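Long-range contact in DNA polymerase III subunit beta (Deinococcus radiodurans, PDB 4TRT), which probably encircles DNA as a ring-shaped head-to-tail homodimer, the beta sliding clamp, and tethers DNA polymerases to it for processive replication: residues A272-T284 with Q304-R318. Residues are numbered along the deposited sequence; the frame is centred on the assembly and turned at random.
Sequences ANNRVEFLVSEGT and QGGTEQAMSLAFNAR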
loop_
_atom_site.group_PDB
_atom_site.type_symbol
_atom_site.label_atom_id
_atom_site.label_comp_id
_atom_site.label_asym_id
_atom_site.label_seq_id
_atom_site.Cartn_x
_atom_site.Cartn_y
_atom_site.Cartn_z
ATOM N N ALA A 272 8.623 19.704 -17.902
ATOM C CA ALA A 272 9.545 20.814 -18.081
ATOM C C ALA A 272 10.441 20.818 -16.836
ATOM O O ALA A 272 10.638 21.865 -16.203
ATOM C CB ALA A 272 8.794 22.125 -18.207
ATOM N N ASN A 273 10.953 19.635 -16.475
ATOM C CA ASN A 273 11.782 19.461 -15.277
ATOM C C ASN A 273 11.086 19.870 -13.975
ATOM O O ASN A 273 11.727 20.400 -13.063
ATOM C CB ASN A 273 13.102 20.219 -15.454
ATOM C CG ASN A 273 13.814 19.825 -16.742
ATOM O OD1 ASN A 273 13.777 18.659 -17.148
ATOM N ND2 ASN A 273 14.426 20.798 -17.413
ATOM N N ASN A 274 9.780 19.611 -13.895
ATOM C CA ASN A 274 8.966 19.960 -12.734
ATOM C C ASN A 274 9.226 21.394 -12.271
ATOM O O ASN A 274 9.406 21.642 -11.093
ATOM C CB ASN A 274 9.255 19.006 -11.573
ATOM C CG ASN A 274 9.202 17.547 -11.985
ATOM O OD1 ASN A 274 8.165 17.056 -12.400
ATOM N ND2 ASN A 274 10.332 16.850 -11.867
ATOM N N ARG A 275 9.229 22.333 -13.208
ATOM C CA ARG A 275 9.648 23.704 -12.925
ATOM C C ARG A 275 8.832 24.413 -11.820
ATOM O O ARG A 275 7.609 24.541 -11.916
ATOM C CB ARG A 275 9.613 24.518 -14.212
ATOM C CG ARG A 275 10.166 25.920 -14.084
ATOM C CD ARG A 275 9.968 26.680 -15.375
ATOM N NE ARG A 275 10.406 28.060 -15.220
ATOM C CZ ARG A 275 11.654 28.486 -15.391
ATOM N NH1 ARG A 275 12.627 27.646 -15.743
ATOM N NH2 ARG A 275 11.930 29.772 -15.221
ATOM N N VAL A 276 9.530 24.885 -10.782
ATOM C CA VAL A 276 8.940 25.746 -9.764
ATOM C C VAL A 276 9.779 27.014 -9.558
ATOM O O VAL A 276 11.005 26.941 -9.377
ATOM C CB VAL A 276 8.782 25.005 -8.421
ATOM C CG1 VAL A 276 10.129 24.491 -7.920
ATOM C CG2 VAL A 276 8.131 25.913 -7.378
ATOM N N GLU A 277 9.114 28.166 -9.594
ATOM C CA GLU A 277 9.771 29.447 -9.395
ATOM C C GLU A 277 9.773 29.799 -7.908
ATOM O O GLU A 277 8.780 29.605 -7.204
ATOM C CB GLU A 277 9.093 30.543 -10.228
ATOM C CG GLU A 277 9.499 31.979 -9.915
ATOM C CD GLU A 277 8.573 32.995 -10.589
ATOM O OE1 GLU A 277 8.248 32.814 -11.796
ATOM O OE2 GLU A 277 8.149 33.962 -9.919
ATOM N N PHE A 278 10.922 30.266 -7.439
ATOM C CA PHE A 278 11.081 30.776 -6.083
ATOM C C PHE A 278 11.261 32.275 -6.237
ATOM O O PHE A 278 12.195 32.698 -6.919
ATOM C CB PHE A 278 12.361 30.245 -5.462
ATOM C CG PHE A 278 12.236 28.910 -4.807
ATOM C CD1 PHE A 278 11.698 27.835 -5.476
ATOM C CD2 PHE A 278 12.742 28.717 -3.538
ATOM C CE1 PHE A 278 11.614 26.598 -4.875
ATOM C CE2 PHE A 278 12.658 27.484 -2.930
ATOM C CZ PHE A 278 12.098 26.419 -3.607
ATOM N N LEU A 279 10.382 33.073 -5.646
ATOM C CA LEU A 279 10.555 34.523 -5.652
ATOM C C LEU A 279 10.634 35.011 -4.212
ATOM O O LEU A 279 9.665 34.933 -3.467
ATOM C CB LEU A 279 9.409 35.222 -6.387
ATOM C CG LEU A 279 9.406 36.760 -6.394
ATOM C CD1 LEU A 279 10.628 37.285 -7.130
ATOM C CD2 LEU A 279 8.120 37.276 -7.029
ATOM N N VAL A 280 11.800 35.505 -3.827
ATOM C CA VAL A 280 12.005 36.084 -2.494
ATOM C C VAL A 280 11.859 37.598 -2.616
ATOM O O VAL A 280 12.537 38.229 -3.428
ATOM C CB VAL A 280 13.397 35.722 -1.916
ATOM C CG1 VAL A 280 13.554 36.264 -0.487
ATOM C CG2 VAL A 280 13.635 34.212 -1.966
ATOM N N SER A 281 10.979 38.176 -1.806
ATOM C CA SER A 281 10.777 39.603 -1.778
ATOM C C SER A 281 10.010 40.034 -0.534
ATOM O O SER A 281 9.043 39.375 -0.152
ATOM C CB SER A 281 9.986 40.033 -3.012
ATOM O OG SER A 281 10.102 41.421 -3.131
ATOM N N GLU A 282 10.439 41.135 0.083
ATOM C CA GLU A 282 9.705 41.793 1.175
ATOM C C GLU A 282 9.291 40.839 2.288
ATOM O O GLU A 282 8.149 40.832 2.713
ATOM C CB GLU A 282 8.484 42.536 0.615
ATOM C CG GLU A 282 8.864 43.649 -0.340
ATOM C CD GLU A 282 7.670 44.438 -0.830
ATOM O OE1 GLU A 282 6.708 43.819 -1.326
ATOM O OE2 GLU A 282 7.700 45.679 -0.739
ATOM N N GLY A 283 10.244 40.037 2.756
ATOM C CA GLY A 283 10.005 39.084 3.829
ATOM C C GLY A 283 9.029 37.981 3.470
ATOM O O GLY A 283 8.393 37.410 4.357
ATOM N N THR A 284 8.909 37.671 2.180
ATOM C CA THR A 284 8.093 36.549 1.732
ATOM C C THR A 284 8.818 35.698 0.692
ATOM O O THR A 284 9.685 36.185 -0.030
ATOM C CB THR A 284 6.729 37.000 1.134
ATOM O OG1 THR A 284 6.933 37.660 -0.120
ATOM C CG2 THR A 284 5.944 37.902 2.114
ATOM N N GLN A 304 14.554 37.119 5.879
ATOM C CA GLN A 304 15.534 37.186 4.821
ATOM C C GLN A 304 16.631 38.155 5.222
ATOM O O GLN A 304 16.375 39.097 5.960
ATOM C CB GLN A 304 14.893 37.558 3.482
ATOM C CG GLN A 304 14.284 38.931 3.430
ATOM C CD GLN A 304 13.830 39.277 2.034
ATOM O OE1 GLN A 304 12.664 39.115 1.715
ATOM N NE2 GLN A 304 14.759 39.720 1.186
ATOM N N GLY A 305 17.856 37.879 4.791
ATOM C CA GLY A 305 18.952 38.805 4.962
ATOM C C GLY A 305 19.954 38.681 3.845
ATOM O O GLY A 305 19.914 37.729 3.077
ATOM N N GLY A 306 20.864 39.650 3.757
ATOM C CA GLY A 306 21.966 39.575 2.789
ATOM C C GLY A 306 22.083 40.813 1.923
ATOM O O GLY A 306 21.446 41.823 2.184
ATOM N N THR A 307 22.922 40.743 0.896
ATOM C CA THR A 307 23.203 41.933 0.084
ATOM C C THR A 307 22.190 42.143 -1.055
ATOM O O THR A 307 22.100 43.236 -1.592
ATOM C CB THR A 307 24.655 41.939 -0.431
ATOM O OG1 THR A 307 24.927 40.730 -1.141
ATOM C CG2 THR A 307 25.635 42.081 0.746
ATOM N N GLU A 308 21.412 41.116 -1.402
ATOM C CA GLU A 308 20.261 41.287 -2.306
ATOM C C GLU A 308 18.969 41.231 -1.486
ATOM O O GLU A 308 18.852 40.418 -0.554
ATOM C CB GLU A 308 20.226 40.174 -3.358
ATOM C CG GLU A 308 21.420 40.122 -4.287
ATOM C CD GLU A 308 21.539 41.342 -5.177
ATOM O OE1 GLU A 308 20.503 41.920 -5.571
ATOM O OE2 GLU A 308 22.684 41.740 -5.471
ATOM N N GLN A 309 18.012 42.100 -1.809
ATOM C CA GLN A 309 16.708 42.116 -1.135
ATOM C C GLN A 309 15.619 41.386 -1.924
ATOM O O GLN A 309 14.522 41.192 -1.410
ATOM C CB GLN A 309 16.248 43.542 -0.864
ATOM C CG GLN A 309 17.080 44.275 0.176
ATOM C CD GLN A 309 18.395 44.765 -0.370
ATOM O OE1 GLN A 309 18.440 45.410 -1.410
ATOM N NE2 GLN A 309 19.485 44.456 0.333
ATOM N N ALA A 310 15.920 40.988 -3.161
ATOM C CA ALA A 310 14.951 40.240 -3.962
ATOM C C ALA A 310 15.671 39.315 -4.923
ATOM O O ALA A 310 16.760 39.626 -5.391
ATOM C CB ALA A 310 14.016 41.176 -4.715
ATOM N N MET A 311 15.073 38.163 -5.186
ATOM C CA MET A 311 15.651 37.209 -6.116
ATOM C C MET A 311 14.581 36.281 -6.665
ATOM O O MET A 311 13.662 35.871 -5.945
ATOM C CB MET A 311 16.763 36.384 -5.444
ATOM C CG MET A 311 17.706 35.732 -6.432
ATOM S SD MET A 311 19.105 34.873 -5.662
ATOM C CE MET A 311 20.192 36.228 -5.210
ATOM N N SER A 312 14.725 35.961 -7.947
ATOM C CA SER A 312 13.859 35.028 -8.631
ATOM C C SER A 312 14.677 33.875 -9.195
ATOM O O SER A 312 15.629 34.091 -9.960
ATOM C CB SER A 312 13.119 35.724 -9.770
ATOM O OG SER A 312 12.154 34.828 -10.292
ATOM N N LEU A 313 14.315 32.660 -8.803
ATOM C CA LEU A 313 15.034 31.459 -9.216
ATOM C C LEU A 313 14.046 30.400 -9.696
ATOM O O LEU A 313 12.856 30.463 -9.369
ATOM C CB LEU A 313 15.857 30.891 -8.053
ATOM C CG LEU A 313 16.739 31.841 -7.239
ATOM C CD1 LEU A 313 16.029 32.266 -5.958
ATOM C CD2 LEU A 313 18.092 31.213 -6.936
ATOM N N ALA A 314 14.544 29.454 -10.487
ATOM C CA ALA A 314 13.755 28.326 -10.977
ATOM C C ALA A 314 14.469 27.034 -10.630
ATOM O O ALA A 314 15.669 26.891 -10.909
ATOM C CB ALA A 314 13.580 28.422 -12.494
ATOM N N PHE A 315 13.726 26.096 -10.047
ATOM C CA PHE A 315 14.236 24.793 -9.623
ATOM C C PHE A 315 13.333 23.637 -10.088
ATOM O O PHE A 315 12.126 23.802 -10.251
ATOM C CB PHE A 315 14.301 24.713 -8.085
ATOM C CG PHE A 315 15.308 25.643 -7.448
ATOM C CD1 PHE A 315 16.665 25.402 -7.552
ATOM C CD2 PHE A 315 14.894 26.751 -6.733
ATOM C CE1 PHE A 315 17.592 26.257 -6.961
ATOM C CE2 PHE A 315 15.812 27.616 -6.146
ATOM C CZ PHE A 315 17.164 27.366 -6.251
ATOM N N ASN A 316 13.933 22.460 -10.235
ATOM C CA ASN A 316 13.195 21.193 -10.344
ATOM C C ASN A 316 12.546 20.911 -8.983
ATOM O O ASN A 316 13.253 20.584 -8.010
ATOM C CB ASN A 316 14.186 20.079 -10.744
ATOM C CG ASN A 316 13.534 18.726 -10.973
ATOM O OD1 ASN A 316 12.547 18.348 -10.332
ATOM N ND2 ASN A 316 14.110 17.975 -11.890
ATOM N N ALA A 317 11.213 21.027 -8.912
ATOM C CA ALA A 317 10.484 20.807 -7.643
ATOM C C ALA A 317 10.756 19.440 -6.995
ATOM O O ALA A 317 10.799 19.329 -5.764
ATOM C CB ALA A 317 8.976 20.995 -7.834
ATOM N N ARG A 318 10.921 18.404 -7.796
ATOM C CA ARG A 318 11.213 17.081 -7.254
ATOM C C ARG A 318 12.576 17.076 -6.556
ATOM O O ARG A 318 12.730 16.500 -5.476
ATOM C CB ARG A 318 11.185 15.987 -8.344
ATOM C CG ARG A 318 11.579 14.611 -7.788
ATOM C CD ARG A 318 11.360 13.481 -8.784
ATOM N NE ARG A 318 9.968 13.360 -9.238
ATOM C CZ ARG A 318 8.972 12.792 -8.552
ATOM N NH1 ARG A 318 9.175 12.287 -7.336
ATOM N NH2 ARG A 318 7.750 12.740 -9.083
#
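Strands 275-281 and 310-316 pair antiparallel in the four-stranded sheet of the C-terminal clamp domain, where 310-316 is an outermost strand. Pairs V276-F315, F278-L313 and V280-M311 each trade two backbone hydrogen bonds, F278 N to L313 O measuring 2.7 Å. Beneath them the buried face carries an edge-to-face aromatic pair: F315 turns its CD2-CE2 edge onto the face of F278, ring planes 78° apart and F315 CD2 3.6 Å from F278 CD1. With CG anti to its carbonyl carbon (chi1 -86°), the F278 ring presents a face to that edge. V276 CG1 lies in plane at the rim of the F278 ring and meets A317 CB at 3.7 Å. F335 of strand 330-335, in the sheet packed behind this one, touches F315, L313 and M311. On the other face A314 CB sits over the guanidinium of R275, while E277 OE2 makes a salt bridge with R286. Where the strand gives way to helix 317-324, N316 is the N-cap: its OD1 accepts weakly from R318 N and, above its carbonyl plane, from N274 ND2 at 3.1 Å, as A317 N bonds to N274 O. At the far end Q304 reaches the type I' turn 281-284, its OE1 taking G283 N at 2.8 Å while NE2 donates to Q309 O at 3.0 Å. An alanine here would remove this amide, and would probably leave G283 N and Q309 O without these partners and also take away the amide's packing against V280 CG1, 3.7 Å from Q304 OE1.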